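Local coordinates for protein esterase (PDB 3H2K) that probably hydrolyses ester bonds as an alpha/beta-hydrolase related to secretory lipases, its natural substrate not being established, at residues H86-L91 / G174-G179; G178-M183 / S206-L211; A210-F215 / R316-E321; G226-G231 / D336-L341. All coordinates share one frame; numbering follows the deposited sequence.

Contact 1 of 4, residues H86-L91 / G174-G179; sequences HPTEAL and GYSQGG. With BOG (octyl beta-D-glucopyranoside), chain B.
Pro87 and Thr88, in the loop that follows strand 79-85, pack against the sharp turn from strand 169-175 into helix 177-192 in a buried contact near the centre of the chain. This turn has the Gly-x-Ser-x-Gly form of the nucleophile elbow of alpha/beta hydrolases. At its apex Ser176 has a strained backbone (phi 63°, psi -117°), and its OG is hydrogen-bonded to His377, consistent with a Ser-His-Asp triad. Apolar packing carries much of the contact. The Pro87 ring leans obliquely on Tyr175, with Pro87 CB 3.6 Å from Tyr175 CD2 and CG beside the same CD2-CE2 bond. Pro87 CB also lies 3.9 Å from Ser176 CB, on the flank of the elbow. Gln177 has CG anti to its backbone N (chi1 177°) and extends across Thr88 at about a right angle, its CB 3.8 Å from Thr88 OG1. That hydroxyl is hydrogen-bonded to Tyr138. Where glycine stands, the chains come close: the CA atoms of His86 and Gly178 are 4.7 Å apart. The tail of an octyl glucoside ends at the elbow, its C8' 3.8 Å from Ser176 OG and 3.4 Å from Gln177 N.

Contact 2 of 4, residues G178-M183 / S206-L211; sequences GGHTAM and SGPYAL. With BOG (octyl beta-D-glucopyranoside), chain B.
Tyr209 OH accepts a hydrogen bond from Gly207 N at 3.0 Å (148° at the hydrogen), folding the tyrosine ring back against its own loop and toward Gly179 of the facing helix. Helix 177-192 is the helix of the beta-alpha-beta crossover from strand 169-175 to strand 198-205 in this alpha/beta-hydrolase fold, and the loop leaves the second strand. Two glycines let them meet closely, the CA atoms of Gly179 and Gly207 being 4.1 Å apart. The Tyr209 ring packs beside both glycines. Over the centre of one face stands Gly207 O, 3.2 Å above the plane; Gly179 O lies in plane at the edge, 3.6 Å from Tyr209 CE1. The opposite face receives Met183. Its chain bends at chi3 (-78°), laying the CE methyl over the ring at 3.8 Å from the Tyr209 centroid, 21° off the normal, as a CH-pi contact. Met183 SD comes in obliquely, 3.5 Å from Tyr209 CD1, which makes the pair a Met-aromatic contact as well.

His180 packs against Pro208 and Leu211: its CB meets Pro208 CD, and it crosses Leu211 at about a right angle, with CE1 near Leu211 CD2. His180 NE2 has a weak hydrogen bond to Ser141, whereas ND1 is buried without a partner; Pro208 O, at the ring edge, stays 3.8 Å from His180 ND1. Pro208 is the centre of an inverse gamma turn that kinks the loop, and its ring borders the octyl glucoside tail, CG being 3.3 Å from C7' of the detergent.

Contact 3 of 4, residues A210-F215 / R316-E321; sequences ALEQTF and RNNLLE. With BOG (octyl beta-D-glucopyranoside), chain B.
The N-terminal turn of helix 211-217, with Leu211 and Glu212, is met by Asn318 from the loop that follows helix 309-315. Ala210, at the N-cap position, has no polar side chain, and the amide of Asn318 supplies an acceptor from a distant part of the sequence. Glu212 N donates to Asn318 OD1 at 2.9 Å with a nearly straight bond (166°), in the carbonyl plane and on a lone pair. OD1 is gripped a second time by a water that donates at 2.7 Å, and this water accepts from Gln213 N at 2.9 Å, extending the link to the next backbone N-H. Leu211 N is 3.1 Å from Asn318 OD1, but at an angle too poor for a bond. Asn318 holds CG beside its backbone N (chi1 -82°), which swings the amide back to the helix end. Its ND2 remains 3.7 Å from Glu212 OE1, with carboxylate and amide planes 33° apart; the stronger partner of that carboxylate is Arg311, in a salt bridge.

Apolar contacts flank the amide. Leu211 and Asn317 lie side by side, pointing the same way, with Leu211 CD2 3.6 Å from Asn317 CB. Leu320 CD1 rests 4.1 Å from Ala210 CA. Further along the helix, one face of Phe215 meets the tail of the octyl glucoside, its C3' 3.7 Å from Phe215 CZ. With one direct and one water-mediated N-H partner, Asn318 OD1 sits where the positive end of the helix dipole would be expected to strengthen its bonds.

Contact 4 of 4, residues G226-G231 / D336-L341; sequences GENTFG and DATVPL. With BOG (octyl beta-D-glucopyranoside), chain B; BOG (octyl beta-D-glucopyranoside), chain C.
Polar links join Asn228 and Thr338, where two irregular loops meet. Asn228 ND2 donates to Thr338 O at 3.0 Å, a bent bond (134°) with the donor tilted from the carbonyl plane and the acceptor out of the amide plane. With CG anti to the backbone N (chi1 -157°), the amide is turned across to the other loop. A water ties the pair again: it donates to Asn228 OD1 at 2.7 Å and to Thr338 OG1 at 2.7 Å, and accepts from Phe230 N at 2.9 Å. Thr338 OG1 is also hydrogen-bonded to Ala374 O. Within 336-341, Asp336 OD1 accepts from two backbone groups, Thr338 N at 2.9 Å, nearly along its C-O axis, and Val339 N, from above the carboxylate plane (168° at the hydrogen). The first bond closes an Asx turn and the second completes an Asx motif; together they hold the carboxylate, whose OD2 is hydrogen-bonded to His377, as expected of the acid in a Ser-His-Asp triad.

Among the packing contacts, Ala337 CB sits 3.6 Å from Glu227 O, and the Phe230 ring approaches Thr338 OG1 obliquely.

Two octyl glucosides border the site. One lays its tail over a face of Phe230, C3' being 3.3 Å from Phe230 CE1. The other donates from O6 to Gly231 O and runs its chain beside the Asn228 amide toward Val339.

A type I turn from Asn228 to Gly231 leads into helix 231-246, while 336-341 joins strand 328-332 to helix 342-352; Phe230, Thr338 and Val339 also touch helix 377-396.

Contacts 1 and 2 share Gly178 and Gly179 on helix 177-192, their centres about 9 Å apart; contact 2 hands on to contact 3, also about 9 Å away between centres, through Ala210 and Leu211. A probable hydrogen bond from Leu319 N to Tyr209 O (3.0 Å) further joins these two. Contact 4 lies about 14 to 16 Å from the others, centre to centre, but touches contact 2 through Val339 CG1. Along the chain contact 1 closes first, whereas the segments of contacts 3 and 4 alternate. The strands leading into 86-91, 174-179, 206-211 and 336-341 are parallel neighbours in one sheet, so the probable catalytic serine and aspartate stand just beyond their C-terminal ends, beside one octyl glucoside that touches all four contacts.

Contact 1 of 4, residues H86-L91 / G174-G179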
# COMPACT_ATOMS: atom_id res chain seq x y z
N HIS A 86 3.42 1.29 -0.64
CA HIS A 86 3.94 0.69 0.58
C HIS A 86 2.80 0.39 1.55
O HIS A 86 1.68 0.88 1.37
CB HIS A 86 4.99 1.60 1.24
CG HIS A 86 4.42 2.83 1.89
ND1 HIS A 86 4.63 4.10 1.39
CD2 HIS A 86 3.68 2.99 3.01
CE1 HIS A 86 4.06 4.99 2.18
NE2 HIS A 86 3.48 4.34 3.17
N PRO A 87 3.07 -0.43 2.58
CA PRO A 87 2.09 -0.82 3.60
C PRO A 87 1.83 0.23 4.68
O PRO A 87 2.43 1.31 4.68
CB PRO A 87 2.69 -2.10 4.17
CG PRO A 87 4.19 -1.81 4.11
CD PRO A 87 4.31 -1.21 2.72
N THR A 88 0.91 -0.09 5.58
CA THR A 88 0.55 0.82 6.67
C THR A 88 1.79 1.33 7.39
O THR A 88 2.62 0.56 7.87
CB THR A 88 -0.35 0.12 7.70
OG1 THR A 88 -1.49 -0.43 7.03
CG2 THR A 88 -0.82 1.12 8.75
N GLU A 89 1.90 2.65 7.48
CA GLU A 89 3.03 3.29 8.15
C GLU A 89 2.51 4.30 9.17
O GLU A 89 1.90 5.31 8.80
CB GLU A 89 3.92 4.00 7.11
CG GLU A 89 5.11 4.71 7.72
CD GLU A 89 6.02 3.76 8.48
OE1 GLU A 89 6.79 3.03 7.82
OE2 GLU A 89 5.95 3.74 9.73
N ALA A 90 2.74 4.02 10.45
CA ALA A 90 2.29 4.91 11.53
C ALA A 90 3.37 5.92 11.97
O ALA A 90 3.07 6.89 12.68
CB ALA A 90 1.82 4.09 12.73
N LEU A 91 4.61 5.69 11.57
CA LEU A 91 5.69 6.60 11.93
C LEU A 91 5.67 7.74 10.91
O LEU A 91 6.00 7.54 9.74
CB LEU A 91 7.04 5.88 11.89
CG LEU A 91 8.23 6.66 12.47
CD1 LEU A 91 7.96 6.94 13.96
CD2 LEU A 91 9.52 5.86 12.31
N GLY A 174 1.61 -3.42 -4.91
CA GLY A 174 1.61 -2.84 -3.58
C GLY A 174 1.20 -3.90 -2.60
O GLY A 174 0.50 -4.84 -2.97
N TYR A 175 1.60 -3.75 -1.34
CA TYR A 175 1.29 -4.74 -0.33
C TYR A 175 0.53 -4.16 0.87
O TYR A 175 0.84 -3.07 1.33
CB TYR A 175 2.61 -5.39 0.12
CG TYR A 175 2.64 -5.88 1.55
CD1 TYR A 175 1.93 -7.02 1.93
CD2 TYR A 175 3.37 -5.20 2.52
CE1 TYR A 175 1.95 -7.46 3.26
CE2 TYR A 175 3.40 -5.64 3.84
CZ TYR A 175 2.68 -6.77 4.20
OH TYR A 175 2.72 -7.20 5.51
N SER A 176 -0.48 -4.90 1.33
CA SER A 176 -1.32 -4.51 2.47
C SER A 176 -2.07 -3.22 2.13
O SER A 176 -2.90 -3.21 1.21
CB SER A 176 -0.43 -4.34 3.71
OG SER A 176 -1.21 -4.29 4.90
N GLN A 177 -1.83 -2.13 2.85
CA GLN A 177 -2.50 -0.88 2.49
C GLN A 177 -2.07 -0.59 1.05
O GLN A 177 -2.81 -0.01 0.26
CB GLN A 177 -2.06 0.28 3.38
CG GLN A 177 -2.69 1.62 2.97
CD GLN A 177 -2.00 2.82 3.59
OE1 GLN A 177 -2.33 3.97 3.29
NE2 GLN A 177 -1.03 2.57 4.46
N GLY A 178 -0.84 -1.01 0.72
CA GLY A 178 -0.30 -0.81 -0.61
C GLY A 178 -1.09 -1.53 -1.70
O GLY A 178 -1.03 -1.15 -2.86
N GLY A 179 -1.80 -2.59 -1.32
CA GLY A 179 -2.60 -3.31 -2.29
C GLY A 179 -3.82 -2.45 -2.62
O GLY A 179 -4.29 -2.41 -3.76
C1 BOG B . -10.67 -5.61 13.57
O1 BOG B . -9.55 -5.87 12.72
C2 BOG B . -10.42 -6.20 14.96
O2 BOG B . -10.21 -7.61 14.87
C3 BOG B . -11.62 -5.91 15.86
O3 BOG B . -11.34 -6.35 17.19
C4 BOG B . -11.91 -4.40 15.88
O4 BOG B . -13.15 -4.18 16.55
C5 BOG B . -12.01 -3.86 14.45
O5 BOG B . -10.83 -4.18 13.70
C6 BOG B . -12.13 -2.34 14.50
O6 BOG B . -10.95 -1.79 15.10
C1' BOG B . -9.78 -5.29 11.43
C2' BOG B . -8.45 -5.22 10.68
C3' BOG B . -8.59 -4.57 9.30
C4' BOG B . -7.21 -4.40 8.67
C5' BOG B . -7.28 -3.69 7.31
C6' BOG B . -5.86 -3.44 6.79
C7' BOG B . -5.89 -2.66 5.47
C8' BOG B . -4.47 -2.35 5.00
O HOH W 1 -0.33 -2.56 6.34

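Contact 2 of 4, residues G178-M183 / S206-L211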
# COMPACT_ATOMS: atom_id res chain seq x y z
N GLY A 178 -0.84 -1.01 0.72
CA GLY A 178 -0.30 -0.81 -0.61
C GLY A 178 -1.09 -1.53 -1.70
O GLY A 178 -1.03 -1.15 -2.86
N GLY A 179 -1.80 -2.59 -1.32
CA GLY A 179 -2.60 -3.31 -2.29
C GLY A 179 -3.82 -2.45 -2.62
O GLY A 179 -4.29 -2.41 -3.76
N HIS A 180 -4.33 -1.78 -1.59
CA HIS A 180 -5.47 -0.88 -1.74
C HIS A 180 -4.99 0.25 -2.65
O HIS A 180 -5.67 0.62 -3.61
CB HIS A 180 -5.87 -0.32 -0.37
CG HIS A 180 -7.07 0.57 -0.40
ND1 HIS A 180 -8.36 0.08 -0.44
CD2 HIS A 180 -7.19 1.92 -0.40
CE1 HIS A 180 -9.21 1.09 -0.46
NE2 HIS A 180 -8.53 2.22 -0.44
N THR A 181 -3.81 0.77 -2.35
CA THR A 181 -3.21 1.86 -3.13
C THR A 181 -3.03 1.46 -4.58
O THR A 181 -3.42 2.19 -5.49
CB THR A 181 -1.84 2.28 -2.55
OG1 THR A 181 -2.00 2.76 -1.21
CG2 THR A 181 -1.22 3.39 -3.40
N ALA A 182 -2.45 0.29 -4.81
CA ALA A 182 -2.23 -0.18 -6.17
C ALA A 182 -3.53 -0.25 -6.97
O ALA A 182 -3.61 0.26 -8.09
CB ALA A 182 -1.55 -1.55 -6.15
N MET A 183 -4.57 -0.85 -6.39
CA MET A 183 -5.84 -0.97 -7.09
C MET A 183 -6.52 0.38 -7.29
O MET A 183 -7.10 0.63 -8.34
CB MET A 183 -6.79 -1.92 -6.34
CG MET A 183 -8.08 -2.19 -7.10
SD MET A 183 -9.10 -3.46 -6.32
CE MET A 183 -8.25 -4.96 -6.82
N SER A 206 -2.38 -8.68 -1.03
CA SER A 206 -3.01 -8.66 0.28
C SER A 206 -3.69 -7.34 0.65
O SER A 206 -3.53 -6.84 1.76
CB SER A 206 -1.96 -9.00 1.34
OG SER A 206 -1.24 -10.17 0.97
N GLY A 207 -4.47 -6.79 -0.28
CA GLY A 207 -5.13 -5.53 -0.02
C GLY A 207 -6.60 -5.66 0.33
O GLY A 207 -7.25 -6.62 -0.07
N PRO A 208 -7.14 -4.71 1.10
CA PRO A 208 -8.56 -4.75 1.49
C PRO A 208 -9.46 -4.08 0.46
O PRO A 208 -10.08 -3.04 0.74
CB PRO A 208 -8.56 -4.03 2.83
CG PRO A 208 -7.55 -2.96 2.61
CD PRO A 208 -6.42 -3.70 1.90
N TYR A 209 -9.53 -4.67 -0.73
CA TYR A 209 -10.35 -4.14 -1.82
C TYR A 209 -11.80 -4.03 -1.35
O TYR A 209 -12.50 -3.07 -1.66
CB TYR A 209 -10.24 -5.05 -3.06
CG TYR A 209 -8.84 -5.60 -3.23
CD1 TYR A 209 -7.75 -4.73 -3.31
CD2 TYR A 209 -8.60 -6.97 -3.21
CE1 TYR A 209 -6.45 -5.22 -3.33
CE2 TYR A 209 -7.30 -7.47 -3.23
CZ TYR A 209 -6.23 -6.59 -3.29
OH TYR A 209 -4.94 -7.06 -3.25
N ALA A 210 -12.24 -5.03 -0.59
CA ALA A 210 -13.59 -5.01 -0.03
C ALA A 210 -13.38 -4.42 1.36
O ALA A 210 -13.51 -5.10 2.38
CB ALA A 210 -14.15 -6.43 0.06
N LEU A 211 -13.04 -3.14 1.38
CA LEU A 211 -12.73 -2.41 2.61
C LEU A 211 -13.80 -2.48 3.69
O LEU A 211 -13.54 -2.93 4.81
CB LEU A 211 -12.42 -0.95 2.29
CG LEU A 211 -11.93 -0.09 3.46
CD1 LEU A 211 -10.71 -0.74 4.12
CD2 LEU A 211 -11.59 1.30 2.95
C1 BOG B . -10.67 -5.61 13.57
O1 BOG B . -9.55 -5.87 12.72
C2 BOG B . -10.42 -6.20 14.96
O2 BOG B . -10.21 -7.61 14.87
C3 BOG B . -11.62 -5.91 15.86
O3 BOG B . -11.34 -6.35 17.19
C4 BOG B . -11.91 -4.40 15.88
O4 BOG B . -13.15 -4.18 16.55
C5 BOG B . -12.01 -3.86 14.45
O5 BOG B . -10.83 -4.18 13.70
C6 BOG B . -12.13 -2.34 14.50
O6 BOG B . -10.95 -1.79 15.10
C1' BOG B . -9.78 -5.29 11.43
C2' BOG B . -8.45 -5.22 10.68
C3' BOG B . -8.59 -4.57 9.30
C4' BOG B . -7.21 -4.40 8.67
C5' BOG B . -7.28 -3.69 7.31
C6' BOG B . -5.86 -3.44 6.79
C7' BOG B . -5.89 -2.66 5.47
C8' BOG B . -4.47 -2.35 5.00

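Contact 3 of 4, residues A210-F215 / R316-E321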
# COMPACT_ATOMS: atom_id res chain seq x y z
N ALA A 210 -12.24 -5.03 -0.59
CA ALA A 210 -13.59 -5.01 -0.03
C ALA A 210 -13.38 -4.42 1.36
O ALA A 210 -13.51 -5.10 2.38
CB ALA A 210 -14.15 -6.43 0.06
N LEU A 211 -13.04 -3.14 1.38
CA LEU A 211 -12.73 -2.41 2.61
C LEU A 211 -13.80 -2.48 3.69
O LEU A 211 -13.54 -2.93 4.81
CB LEU A 211 -12.42 -0.95 2.29
CG LEU A 211 -11.93 -0.09 3.46
CD1 LEU A 211 -10.71 -0.74 4.12
CD2 LEU A 211 -11.59 1.30 2.95
N GLU A 212 -15.01 -2.03 3.37
CA GLU A 212 -16.09 -2.06 4.33
C GLU A 212 -16.33 -3.50 4.81
O GLU A 212 -16.44 -3.75 6.00
CB GLU A 212 -17.37 -1.49 3.70
CG GLU A 212 -18.61 -1.75 4.54
CD GLU A 212 -19.88 -1.29 3.85
OE1 GLU A 212 -19.98 -1.42 2.61
OE2 GLU A 212 -20.79 -0.80 4.55
N GLN A 213 -16.40 -4.44 3.87
CA GLN A 213 -16.62 -5.84 4.23
C GLN A 213 -15.53 -6.37 5.15
O GLN A 213 -15.80 -7.13 6.08
CB GLN A 213 -16.68 -6.71 2.97
CG GLN A 213 -16.50 -8.20 3.24
CD GLN A 213 -16.63 -9.05 1.99
OE1 GLN A 213 -17.73 -9.25 1.47
NE2 GLN A 213 -15.50 -9.53 1.48
N THR A 214 -14.29 -5.98 4.88
CA THR A 214 -13.17 -6.42 5.70
C THR A 214 -13.39 -6.04 7.17
O THR A 214 -13.24 -6.88 8.06
CB THR A 214 -11.83 -5.81 5.19
OG1 THR A 214 -11.54 -6.33 3.89
CG2 THR A 214 -10.68 -6.15 6.13
N PHE A 215 -13.76 -4.80 7.44
CA PHE A 215 -13.98 -4.40 8.82
C PHE A 215 -15.22 -5.04 9.44
O PHE A 215 -15.22 -5.39 10.62
CB PHE A 215 -14.03 -2.87 8.95
CG PHE A 215 -12.66 -2.23 9.05
CD1 PHE A 215 -12.01 -1.75 7.92
CD2 PHE A 215 -12.01 -2.16 10.29
CE1 PHE A 215 -10.72 -1.21 8.02
CE2 PHE A 215 -10.73 -1.62 10.40
CZ PHE A 215 -10.08 -1.14 9.26
N ARG A 316 -17.03 4.40 0.96
CA ARG A 316 -16.58 5.36 -0.05
C ARG A 316 -15.22 4.96 -0.60
O ARG A 316 -14.83 5.38 -1.69
CB ARG A 316 -16.46 6.76 0.54
CG ARG A 316 -17.78 7.46 0.83
CD ARG A 316 -17.52 8.94 0.99
NE ARG A 316 -18.71 9.69 1.40
CZ ARG A 316 -18.77 11.02 1.43
NH1 ARG A 316 -17.72 11.74 1.06
NH2 ARG A 316 -19.87 11.63 1.85
N ASN A 317 -14.49 4.14 0.15
CA ASN A 317 -13.18 3.73 -0.30
C ASN A 317 -13.08 2.26 -0.69
O ASN A 317 -12.00 1.67 -0.68
CB ASN A 317 -12.14 4.13 0.74
CG ASN A 317 -11.96 5.65 0.77
OD1 ASN A 317 -11.39 6.23 -0.15
ND2 ASN A 317 -12.47 6.29 1.82
N ASN A 318 -14.23 1.67 -1.02
CA ASN A 318 -14.27 0.30 -1.51
C ASN A 318 -13.74 0.38 -2.94
O ASN A 318 -13.88 1.42 -3.60
CB ASN A 318 -15.70 -0.25 -1.55
CG ASN A 318 -16.19 -0.75 -0.20
OD1 ASN A 318 -15.44 -1.37 0.55
ND2 ASN A 318 -17.46 -0.50 0.09
N LEU A 319 -13.16 -0.70 -3.43
CA LEU A 319 -12.64 -0.75 -4.80
C LEU A 319 -13.33 -1.92 -5.50
O LEU A 319 -12.67 -2.80 -6.06
CB LEU A 319 -11.11 -0.93 -4.76
CG LEU A 319 -10.38 0.20 -4.00
CD1 LEU A 319 -8.90 -0.12 -3.87
CD2 LEU A 319 -10.58 1.52 -4.73
N LEU A 320 -14.66 -1.91 -5.49
CA LEU A 320 -15.43 -3.00 -6.07
C LEU A 320 -16.29 -2.71 -7.30
O LEU A 320 -16.39 -3.54 -8.20
CB LEU A 320 -16.34 -3.60 -4.99
CG LEU A 320 -15.64 -4.08 -3.72
CD1 LEU A 320 -16.67 -4.52 -2.69
CD2 LEU A 320 -14.70 -5.22 -4.07
N GLU A 321 -16.91 -1.53 -7.33
CA GLU A 321 -17.80 -1.20 -8.43
C GLU A 321 -17.19 -0.61 -9.69
O GLU A 321 -17.40 0.55 -10.00
CB GLU A 321 -18.91 -0.29 -7.93
CG GLU A 321 -19.54 -0.80 -6.66
CD GLU A 321 -20.85 -0.11 -6.34
OE1 GLU A 321 -20.98 1.09 -6.69
OE2 GLU A 321 -21.73 -0.76 -5.74
C1 BOG B . -10.67 -5.61 13.57
O1 BOG B . -9.55 -5.87 12.72
C2 BOG B . -10.42 -6.20 14.96
O2 BOG B . -10.21 -7.61 14.87
C3 BOG B . -11.62 -5.91 15.86
O3 BOG B . -11.34 -6.35 17.19
C4 BOG B . -11.91 -4.40 15.88
O4 BOG B . -13.15 -4.18 16.55
C5 BOG B . -12.01 -3.86 14.45
O5 BOG B . -10.83 -4.18 13.70
C6 BOG B . -12.13 -2.34 14.50
O6 BOG B . -10.95 -1.79 15.10
C1' BOG B . -9.78 -5.29 11.43
C2' BOG B . -8.45 -5.22 10.68
C3' BOG B . -8.59 -4.57 9.30
C4' BOG B . -7.21 -4.40 8.67
C5' BOG B . -7.28 -3.69 7.31
C6' BOG B . -5.86 -3.44 6.79
C7' BOG B . -5.89 -2.66 5.47
C8' BOG B . -4.47 -2.35 5.00
O HOH W 2 -16.51 -3.78 1.03

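Contact 4 of 4, residues G226-G231 / D336-L341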
# COMPACT_ATOMS: atom_id res chain seq x y z
N GLY A 226 -9.14 -16.40 11.09
CA GLY A 226 -8.55 -16.46 12.42
C GLY A 226 -8.77 -15.16 13.16
O GLY A 226 -9.72 -14.44 12.86
N GLU A 227 -7.90 -14.86 14.12
CA GLU A 227 -8.04 -13.63 14.88
C GLU A 227 -7.34 -12.47 14.17
O GLU A 227 -6.20 -12.60 13.73
CB GLU A 227 -7.45 -13.78 16.28
CG GLU A 227 -8.06 -14.89 17.12
CD GLU A 227 -8.05 -14.58 18.60
OE1 GLU A 227 -8.95 -13.85 19.07
OE2 GLU A 227 -7.13 -15.05 19.31
N ASN A 228 -8.04 -11.34 14.06
CA ASN A 228 -7.45 -10.17 13.41
C ASN A 228 -6.73 -9.39 14.50
O ASN A 228 -7.14 -8.29 14.89
CB ASN A 228 -8.52 -9.31 12.75
CG ASN A 228 -7.94 -8.45 11.65
OD1 ASN A 228 -6.88 -7.85 11.82
ND2 ASN A 228 -8.64 -8.38 10.51
N THR A 229 -5.64 -9.98 14.96
CA THR A 229 -4.79 -9.48 16.03
C THR A 229 -4.38 -8.01 16.02
O THR A 229 -4.39 -7.36 17.07
CB THR A 229 -3.52 -10.34 16.11
OG1 THR A 229 -3.90 -11.72 16.01
CG2 THR A 229 -2.79 -10.10 17.42
N PHE A 230 -4.00 -7.48 14.86
CA PHE A 230 -3.56 -6.09 14.78
C PHE A 230 -4.69 -5.12 14.46
O PHE A 230 -4.46 -3.93 14.27
CB PHE A 230 -2.46 -5.97 13.71
CG PHE A 230 -1.43 -7.07 13.78
CD1 PHE A 230 -0.71 -7.30 14.95
CD2 PHE A 230 -1.21 -7.90 12.68
CE1 PHE A 230 0.21 -8.35 15.03
CE2 PHE A 230 -0.29 -8.95 12.75
CZ PHE A 230 0.42 -9.18 13.93
N GLY A 231 -5.91 -5.64 14.42
CA GLY A 231 -7.08 -4.84 14.08
C GLY A 231 -7.37 -3.58 14.88
O GLY A 231 -7.91 -2.61 14.33
N ASP A 336 -3.77 -15.75 5.84
CA ASP A 336 -3.85 -14.35 6.27
C ASP A 336 -5.13 -13.99 7.03
O ASP A 336 -6.22 -14.00 6.45
CB ASP A 336 -3.72 -13.43 5.04
CG ASP A 336 -3.39 -12.00 5.40
OD1 ASP A 336 -3.73 -11.55 6.52
OD2 ASP A 336 -2.81 -11.31 4.54
N ALA A 337 -5.01 -13.67 8.31
CA ALA A 337 -6.18 -13.31 9.11
C ALA A 337 -6.30 -11.80 9.33
O ALA A 337 -7.27 -11.33 9.92
CB ALA A 337 -6.15 -14.05 10.45
N THR A 338 -5.30 -11.05 8.87
CA THR A 338 -5.31 -9.59 9.00
C THR A 338 -6.12 -9.02 7.83
O THR A 338 -7.04 -8.22 8.03
CB THR A 338 -3.87 -9.03 8.94
OG1 THR A 338 -3.12 -9.57 10.04
CG2 THR A 338 -3.88 -7.50 9.04
N VAL A 339 -5.78 -9.44 6.62
CA VAL A 339 -6.50 -9.01 5.42
C VAL A 339 -6.89 -10.28 4.67
O VAL A 339 -6.16 -10.75 3.80
CB VAL A 339 -5.62 -8.12 4.51
CG1 VAL A 339 -6.41 -7.74 3.25
CG2 VAL A 339 -5.18 -6.87 5.27
N PRO A 340 -8.07 -10.84 5.00
CA PRO A 340 -8.57 -12.06 4.36
C PRO A 340 -8.48 -12.06 2.84
O PRO A 340 -8.75 -11.05 2.18
CB PRO A 340 -10.02 -12.14 4.86
CG PRO A 340 -9.90 -11.57 6.26
CD PRO A 340 -9.01 -10.36 6.04
N LEU A 341 -8.08 -13.20 2.29
CA LEU A 341 -7.94 -13.35 0.85
C LEU A 341 -9.34 -13.27 0.25
O LEU A 341 -9.52 -13.13 -0.96
CB LEU A 341 -7.26 -14.69 0.53
CG LEU A 341 -6.80 -15.01 -0.90
CD1 LEU A 341 -7.99 -15.43 -1.74
CD2 LEU A 341 -6.10 -13.79 -1.51
C1 BOG B . -10.67 -5.61 13.57
O1 BOG B . -9.55 -5.87 12.72
C2 BOG B . -10.42 -6.20 14.96
O2 BOG B . -10.21 -7.61 14.87
C3 BOG B . -11.62 -5.91 15.86
O3 BOG B . -11.34 -6.35 17.19
C4 BOG B . -11.91 -4.40 15.88
O4 BOG B . -13.15 -4.18 16.55
C5 BOG B . -12.01 -3.86 14.45
O5 BOG B . -10.83 -4.18 13.70
C6 BOG B . -12.13 -2.34 14.50
O6 BOG B . -10.95 -1.79 15.10
C1' BOG B . -9.78 -5.29 11.43
C2' BOG B . -8.45 -5.22 10.68
C3' BOG B . -8.59 -4.57 9.30
C4' BOG B . -7.21 -4.40 8.67
C5' BOG B . -7.28 -3.69 7.31
C6' BOG B . -5.86 -3.44 6.79
C7' BOG B . -5.89 -2.66 5.47
C8' BOG B . -4.47 -2.35 5.00
C1 BOG C . 6.88 -7.33 12.08
O1 BOG C . 6.47 -7.04 13.43
C2 BOG C . 8.08 -6.45 11.72
O2 BOG C . 7.72 -5.07 11.80
C3 BOG C . 8.57 -6.78 10.32
O3 BOG C . 9.76 -6.04 10.04
C4 BOG C . 8.87 -8.28 10.22
O4 BOG C . 9.19 -8.61 8.87
C5 BOG C . 7.65 -9.09 10.67
O5 BOG C . 7.26 -8.71 12.00
C6 BOG C . 8.03 -10.57 10.67
O6 BOG C . 6.92 -11.35 11.13
C1' BOG C . 5.11 -7.45 13.63
C2' BOG C . 4.22 -6.21 13.63
C3' BOG C . 2.76 -6.58 13.90
C4' BOG C . 1.89 -5.33 14.04
C5' BOG C . 1.82 -4.53 12.73
C6' BOG C . 1.09 -5.31 11.64
C7' BOG C . 0.96 -4.48 10.37
C8' BOG C . 0.18 -5.23 9.29
O HOH W 3 -4.32 -8.58 12.25